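Local coordinates for protein peptidoglycan glycosyltransferase (Atopobium parvulum, PDB 4OVD) that is a penicillin-binding protein that joins a dimerisation domain to a domain of the penicillin-interacting fold, at residues A[298-302]-A[351-356]; A[366-370]-A[397-401]. All blocks are in the same frame, centred on the assembly; numbering follows the deposited sequence.

Contact 1. Residues A[298-302]-A[351-356]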
ATOM      1  N   LYS A 298      -6.998  -4.612 -11.486  1.00 28.43           N
ATOM      2  CA  LYS A 298      -7.456  -5.736 -12.294  1.00 28.66           C
ATOM      3  C   LYS A 298      -7.157  -7.099 -11.671  1.00 30.87           C
ATOM      4  O   LYS A 298      -7.751  -8.068 -12.038  1.00 30.49           O
ATOM      5  CB  LYS A 298      -6.886  -5.661 -13.677  1.00 30.42           C
ATOM      6  CG  LYS A 298      -7.329  -4.416 -14.388  1.00 30.10           C
ATOM      7  CD  LYS A 298      -6.746  -4.348 -15.768  1.00 33.10           C
ATOM      8  CE  LYS A 298      -7.028  -2.986 -16.376  1.00 36.66           C
ATOM      9  NZ  LYS A 298      -6.485  -2.872 -17.715  1.00 38.16           N
ATOM     10  N   VAL A 299      -6.232  -7.159 -10.739  1.00 28.45           N
ATOM     11  CA  VAL A 299      -5.913  -8.398 -10.021  1.00 32.70           C
ATOM     12  C   VAL A 299      -7.093  -8.792  -9.111  1.00 33.57           C
ATOM     13  O   VAL A 299      -7.375  -9.976  -8.899  1.00 31.42           O
ATOM     14  CB  VAL A 299      -4.637  -8.141  -9.234  1.00 33.54           C
ATOM     15  CG1 VAL A 299      -4.446  -9.210  -8.178  1.00 39.80           C
ATOM     16  CG2 VAL A 299      -3.462  -8.090 -10.221  1.00 33.90           C
ATOM     17  N   ILE A 300      -7.791  -7.779  -8.593  1.00 29.79           N
ATOM     18  CA  ILE A 300      -8.987  -7.992  -7.770  1.00 32.79           C
ATOM     19  C   ILE A 300     -10.122  -8.508  -8.644  1.00 32.59           C
ATOM     20  O   ILE A 300     -10.761  -9.486  -8.357  1.00 28.28           O
ATOM     21  CB  ILE A 300      -9.334  -6.672  -7.025  1.00 29.82           C
ATOM     22  CG1 ILE A 300      -8.209  -6.467  -6.011  1.00 33.76           C
ATOM     23  CG2 ILE A 300     -10.598  -6.778  -6.254  1.00 29.50           C
ATOM     24  CD1 ILE A 300      -8.012  -5.087  -5.525  1.00 41.76           C
ATOM     25  N   THR A 301     -10.372  -7.839  -9.751  1.00 29.68           N
ATOM     26  CA  THR A 301     -11.410  -8.261 -10.662  1.00 28.08           C
ATOM     27  C   THR A 301     -11.191  -9.685 -11.144  1.00 30.16           C
ATOM     28  O   THR A 301     -12.148 -10.487 -11.218  1.00 31.05           O
ATOM     29  CB  THR A 301     -11.424  -7.338 -11.854  1.00 33.47           C
ATOM     30  OG1 THR A 301     -11.603  -5.995 -11.347  1.00 31.92           O
ATOM     31  CG2 THR A 301     -12.482  -7.817 -12.889  1.00 33.33           C
ATOM     32  N   THR A 302      -9.957 -10.037 -11.519  1.00 26.54           N
ATOM     33  CA  THR A 302      -9.759 -11.409 -12.026  1.00 27.75           C
ATOM     34  C   THR A 302      -9.837 -12.406 -10.902  1.00 28.56           C
ATOM     35  O   THR A 302     -10.318 -13.534 -11.105  1.00 31.56           O
ATOM     36  CB  THR A 302      -8.440 -11.530 -12.806  1.00 31.47           C
ATOM     37  OG1 THR A 302      -7.412 -10.936 -12.015  1.00 31.60           O
ATOM     38  CG2 THR A 302      -8.458 -10.669 -14.032  1.00 33.67           C
ATOM     39  N   SER A 351      -2.989  -5.440 -20.022  1.00 31.94           N
ATOM     40  CA  SER A 351      -3.831  -4.536 -19.298  1.00 34.38           C
ATOM     41  C   SER A 351      -4.950  -3.996 -20.141  1.00 37.62           C
ATOM     42  O   SER A 351      -5.059  -2.825 -20.360  1.00 36.56           O
ATOM     43  CB  SER A 351      -3.036  -3.424 -18.672  1.00 33.58           C
ATOM     44  OG  SER A 351      -3.718  -2.967 -17.564  1.00 34.01           O
ATOM     45  N   SER A 352      -5.786  -4.876 -20.618  1.00 33.01           N
ATOM     46  CA  SER A 352      -6.972  -4.434 -21.416  1.00 34.07           C
ATOM     47  C   SER A 352      -8.164  -4.002 -20.541  1.00 36.64           C
ATOM     48  O   SER A 352      -8.788  -4.826 -19.832  1.00 31.35           O
ATOM     49  CB  SER A 352      -7.431  -5.617 -22.252  1.00 33.90           C
ATOM     50  OG  SER A 352      -8.682  -5.430 -22.916  1.00 30.85           O
ATOM     51  N   ASN A 353      -8.493  -2.727 -20.600  1.00 29.32           N
ATOM     52  CA  ASN A 353      -9.673  -2.250 -19.927  1.00 35.19           C
ATOM     53  C   ASN A 353     -10.913  -2.832 -20.498  1.00 31.67           C
ATOM     54  O   ASN A 353     -11.849  -3.121 -19.747  1.00 33.49           O
ATOM     55  CB  ASN A 353      -9.817  -0.711 -20.011  1.00 36.65           C
ATOM     56  CG  ASN A 353      -8.728  -0.012 -19.253  1.00 36.50           C
ATOM     57  OD1 ASN A 353      -8.239  -0.494 -18.235  1.00 39.33           O
ATOM     58  ND2 ASN A 353      -8.428   1.150 -19.677  1.00 40.53           N
ATOM     59  N   VAL A 354     -10.965  -2.924 -21.821  1.00 29.24           N
ATOM     60  CA  VAL A 354     -12.123  -3.489 -22.466  1.00 32.26           C
ATOM     61  C   VAL A 354     -12.405  -4.923 -22.014  1.00 33.46           C
ATOM     62  O   VAL A 354     -13.528  -5.281 -21.716  1.00 30.03           O
ATOM     63  CB  VAL A 354     -12.003  -3.459 -23.989  1.00 34.33           C
ATOM     64  CG1 VAL A 354     -13.241  -4.098 -24.620  1.00 38.14           C
ATOM     65  CG2 VAL A 354     -11.945  -2.014 -24.485  1.00 37.05           C
ATOM     66  N   GLY A 355     -11.359  -5.715 -21.914  1.00 32.89           N
ATOM     67  CA  GLY A 355     -11.498  -7.126 -21.513  1.00 32.10           C
ATOM     68  C   GLY A 355     -12.026  -7.187 -20.084  1.00 33.08           C
ATOM     69  O   GLY A 355     -12.896  -8.025 -19.791  1.00 37.89           O
HETATM   70  N   MSE A 356     -11.477  -6.351 -19.181  1.00 28.82           N
HETATM   71  CA  MSE A 356     -11.958  -6.326 -17.795  1.00 29.37           C
HETATM   72  C   MSE A 356     -13.421  -5.968 -17.689  1.00 31.28           C
HETATM   73  O   MSE A 356     -14.244  -6.629 -16.991  1.00 30.30           O
HETATM   74  CB  MSE A 356     -11.153  -5.325 -17.009  1.00 29.69           C
HETATM   75  CG  MSE A 356      -9.751  -5.710 -16.647  1.00 34.00           C
HETATM   76 SE   MSE A 356      -9.572  -7.409 -15.718  0.51 25.38          SE
HETATM   77  CE  MSE A 356      -8.887  -8.509 -17.084  1.00 29.66           C
TER
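K298 reaches across to S351 and N353 and joins two signature motifs of the penicillin-binding fold. K298 is the lysine of the SxxK motif, whose serine is S295. S351, S352 and N353 form the SxN motif. K490, the lysine of the KTG motif, also bonds S351 OG. This meeting of the three motifs is the hallmark of the active-site cleft in this family.

The polar end lies on the more open side, since S351 and N353 are both partly exposed. The lysine chain is fully extended beyond CG, which carries NZ to the far segment. There K298 NZ donates to S351 OG at 2.8 Å. K298 NZ also donates to N353 OD1, at 3.0 Å. This second bond comes from above the amide, 43° out of the carbonyl plane, with a C=O...N angle of 133°. The two bonds hold NZ in place.

The inner side is tighter and apolar. M356, a selenomethionine, lies beneath the lysine stem and crosses it obliquely. Its CG is 3.4 Å from K298 CD, closer than usual carbon contact. Bends at its second and third torsions fold the chain against the lysine, with M356 SE 3.8 Å from K298 CB. T302 CG2 meets M356 SE at 3.8 Å, and T301 CG2 touches the same M356 SE at 4.1 Å. The hydroxyls of T301 and T302 are bonded elsewhere, to A409 O and E464.

The loop between the helices is fixed at both ends. S351, with positive phi, is the C-prime residue of a Schellman motif that closes helix 344-350. S352 is the N-cap of helix 353-364 and also bonds D332. In the cap, S352 OG accepts from G355 N at 2.9 Å, with an N-H...O angle of 154°.

Contact 2. Residues A[366-370]-A[397-401]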
ATOM      1  N   ASP A 366     -22.724  -7.655 -11.379  1.00 39.05           N
ATOM      2  CA  ASP A 366     -22.478  -6.655 -10.346  1.00 45.93           C
ATOM      3  C   ASP A 366     -22.545  -7.206  -8.948  1.00 42.89           C
ATOM      4  O   ASP A 366     -21.764  -6.852  -8.106  1.00 39.63           O
ATOM      5  CB  ASP A 366     -23.513  -5.524 -10.495  1.00 43.62           C
ATOM      6  CG  ASP A 366     -23.200  -4.649 -11.698  1.00 53.65           C
ATOM      7  OD1 ASP A 366     -22.081  -4.811 -12.297  1.00 47.86           O
ATOM      8  OD2 ASP A 366     -24.026  -3.777 -11.999  1.00 49.30           O
ATOM      9  N   LYS A 367     -23.511  -8.062  -8.715  1.00 38.69           N
ATOM     10  CA  LYS A 367     -23.681  -8.653  -7.392  1.00 42.17           C
ATOM     11  C   LYS A 367     -22.452  -9.401  -6.906  1.00 42.66           C
ATOM     12  O   LYS A 367     -22.011  -9.154  -5.776  1.00 40.05           O
ATOM     13  CB  LYS A 367     -24.893  -9.591  -7.382  1.00 45.70           C
ATOM     14  CG  LYS A 367     -25.075 -10.298  -6.041  1.00 49.54           C
ATOM     15  CD  LYS A 367     -26.466 -10.912  -5.936  1.00 55.42           C
ATOM     16  CE  LYS A 367     -26.521 -11.800  -4.715  1.00 60.60           C
ATOM     17  NZ  LYS A 367     -27.893 -12.281  -4.561  1.00 74.17           N
ATOM     18  N   ARG A 368     -21.943 -10.364  -7.701  1.00 40.12           N
ATOM     19  CA  ARG A 368     -20.745 -11.104  -7.284  1.00 41.54           C
ATOM     20  C   ARG A 368     -19.557 -10.188  -7.267  1.00 37.28           C
ATOM     21  O   ARG A 368     -18.649 -10.370  -6.446  1.00 33.90           O
ATOM     22  CB  ARG A 368     -20.474 -12.363  -8.142  1.00 39.51           C
ATOM     23  CG  ARG A 368     -21.471 -13.479  -7.871  1.00 47.04           C
ATOM     24  CD  ARG A 368     -21.264 -14.723  -8.723  1.00 47.08           C
ATOM     25  NE  ARG A 368     -21.453 -14.438 -10.144  1.00 43.67           N
ATOM     26  CZ  ARG A 368     -21.883 -15.341 -11.011  1.00 48.95           C
ATOM     27  NH1 ARG A 368     -22.216 -16.548 -10.569  1.00 43.75           N
ATOM     28  NH2 ARG A 368     -22.020 -15.019 -12.315  1.00 48.94           N
ATOM     29  N   PHE A 369     -19.565  -9.178  -8.141  1.00 36.28           N
ATOM     30  CA  PHE A 369     -18.459  -8.236  -8.156  1.00 34.80           C
ATOM     31  C   PHE A 369     -18.446  -7.452  -6.870  1.00 37.55           C
ATOM     32  O   PHE A 369     -17.432  -7.381  -6.189  1.00 36.25           O
ATOM     33  CB  PHE A 369     -18.554  -7.255  -9.329  1.00 35.59           C
ATOM     34  CG  PHE A 369     -17.396  -6.287  -9.421  1.00 35.54           C
ATOM     35  CD1 PHE A 369     -16.137  -6.708  -9.880  1.00 35.83           C
ATOM     36  CD2 PHE A 369     -17.561  -4.991  -9.099  1.00 36.58           C
ATOM     37  CE1 PHE A 369     -15.129  -5.828 -10.002  1.00 37.89           C
ATOM     38  CE2 PHE A 369     -16.528  -4.078  -9.248  1.00 37.72           C
ATOM     39  CZ  PHE A 369     -15.321  -4.493  -9.724  1.00 37.52           C
ATOM     40  N   ALA A 370     -19.563  -6.814  -6.554  1.00 38.41           N
ATOM     41  CA  ALA A 370     -19.644  -6.026  -5.335  1.00 37.04           C
ATOM     42  C   ALA A 370     -19.386  -6.898  -4.092  1.00 38.92           C
ATOM     43  O   ALA A 370     -18.807  -6.437  -3.103  1.00 39.83           O
ATOM     44  CB  ALA A 370     -20.974  -5.322  -5.243  1.00 41.45           C
ATOM     45  N   LEU A 397     -23.361  -2.006  -3.603  1.00 42.18           N
ATOM     46  CA  LEU A 397     -24.139  -2.625  -4.686  1.00 45.46           C
ATOM     47  C   LEU A 397     -25.430  -1.881  -4.985  1.00 52.26           C
ATOM     48  O   LEU A 397     -25.685  -1.567  -6.147  1.00 51.50           O
ATOM     49  CB  LEU A 397     -24.497  -4.061  -4.346  1.00 44.96           C
ATOM     50  CG  LEU A 397     -25.411  -4.737  -5.370  1.00 47.75           C
ATOM     51  CD1 LEU A 397     -24.726  -4.742  -6.731  1.00 49.51           C
ATOM     52  CD2 LEU A 397     -25.785  -6.141  -4.904  1.00 50.33           C
ATOM     53  N   ASP A 398     -26.199  -1.535  -3.947  1.00 55.23           N
ATOM     54  CA  ASP A 398     -27.479  -0.850  -4.174  1.00 64.99           C
ATOM     55  C   ASP A 398     -27.315   0.553  -4.737  1.00 59.02           C
ATOM     56  O   ASP A 398     -28.280   1.132  -5.167  1.00 60.35           O
ATOM     57  CB  ASP A 398     -28.415  -0.859  -2.938  1.00 70.37           C
ATOM     58  CG  ASP A 398     -27.875  -0.046  -1.780  1.00 87.17           C
ATOM     59  OD1 ASP A 398     -26.641   0.080  -1.672  1.00 83.66           O
ATOM     60  OD2 ASP A 398     -28.683   0.454  -0.959  1.00105.01           O
ATOM     61  N   GLN A 399     -26.105   1.100  -4.746  1.00 56.17           N
ATOM     62  CA  GLN A 399     -25.894   2.419  -5.331  1.00 54.25           C
ATOM     63  C   GLN A 399     -25.347   2.292  -6.768  1.00 54.22           C
ATOM     64  O   GLN A 399     -25.164   3.298  -7.455  1.00 47.93           O
ATOM     65  CB  GLN A 399     -24.886   3.221  -4.507  1.00 60.00           C
ATOM     66  CG  GLN A 399     -25.210   3.519  -3.057  1.00 59.30           C
ATOM     67  CD  GLN A 399     -24.020   4.241  -2.371  1.00 69.82           C
ATOM     68  OE1 GLN A 399     -22.964   3.653  -2.149  1.00 49.24           O
ATOM     69  NE2 GLN A 399     -24.214   5.510  -2.001  1.00 74.16           N
ATOM     70  N   TYR A 400     -25.099   1.075  -7.251  1.00 51.35           N
ATOM     71  CA  TYR A 400     -24.553   0.932  -8.598  1.00 51.28           C
ATOM     72  C   TYR A 400     -25.544   1.445  -9.605  1.00 56.63           C
ATOM     73  O   TYR A 400     -26.753   1.334  -9.459  1.00 53.86           O
ATOM     74  CB  TYR A 400     -24.222  -0.532  -8.975  1.00 50.53           C
ATOM     75  CG  TYR A 400     -22.901  -1.125  -8.478  1.00 46.85           C
ATOM     76  CD1 TYR A 400     -22.377  -0.794  -7.249  1.00 44.21           C
ATOM     77  CD2 TYR A 400     -22.274  -2.157  -9.188  1.00 47.54           C
ATOM     78  CE1 TYR A 400     -21.208  -1.383  -6.764  1.00 50.09           C
ATOM     79  CE2 TYR A 400     -21.086  -2.732  -8.725  1.00 45.39           C
ATOM     80  CZ  TYR A 400     -20.567  -2.359  -7.497  1.00 42.97           C
ATOM     81  OH  TYR A 400     -19.442  -2.967  -6.993  1.00 37.38           O
ATOM     82  N   GLU A 401     -25.008   1.994 -10.658  1.00 56.64           N
ATOM     83  CA  GLU A 401     -25.832   2.435 -11.717  1.00 63.20           C
ATOM     84  C   GLU A 401     -25.337   1.707 -12.943  1.00 62.77           C
ATOM     85  O   GLU A 401     -24.464   0.813 -12.860  1.00 52.95           O
ATOM     86  CB  GLU A 401     -25.814   3.955 -11.801  1.00 73.21           C
ATOM     87  CG  GLU A 401     -24.430   4.566 -11.829  1.00 82.45           C
ATOM     88  CD  GLU A 401     -24.470   6.077 -11.703  1.00 91.89           C
ATOM     89  OE1 GLU A 401     -25.510   6.609 -11.221  1.00 88.45           O
ATOM     90  OE2 GLU A 401     -23.444   6.713 -12.054  1.00 80.82           O
TER
HETATM   91  O   HOH W   1     -22.923  -1.555 -12.956  1.00 47.63           O
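D366 OD2 lies 3.7 Å from Y400 CD2, and a water oxygen sits 2.7 Å from the same D366 OD2. That water is also 2.8 Å from E401 O, so it can bridge the start of helix 366-375 to the loop before helix 404-408. The carboxylate comes to the edge of the Y400 ring, near its plane. The two planes are turned 65° apart.

The rest is van der Waals contact at the surface of the domain. Y400 CG stands anti to its own carbonyl carbon (chi1 -81°), and the ring points at the helix. Its OH comes to the edge of the F369 ring, 3.5 Å from F369 CD2. A370 CB packs against the same phenol end, 3.3 Å from Y400 OH. L397 flanks the tyrosine: its CB is 3.8 Å from A370 CB, and its CD1 rests near the backbone of D366. The turn holding both residues is closed by Y400 N to L397 O, 2.9 Å.

D366 OD1 also lies close to E360 OE2. Two carboxylates so near may share a proton part of the time. The polar link between the segments here runs through water, while van der Waals contacts of A370, L397, F369 and Y400 do the packing.

Overall arrangement
Contacts 1 and 2 follow one another along the chain, and their centres are about 17 Å apart. Helix 353-364, which carries part of contact 1, runs almost directly into helix 366-375 of contact 2. The two also touch: T301 OG1 is 3.8 Å from F369 CE1. The region of helix 404-408 gives a second connection. M408 packs on F369 and Y400, while the next residues, A409 and F410, meet T301 and K298. Contact 1 is buried and belongs to the active-site motifs; a bound calcium ion lies about 4 Å from the S351 side chain. Contact 2 is at the surface, on the same side of the chain's centre.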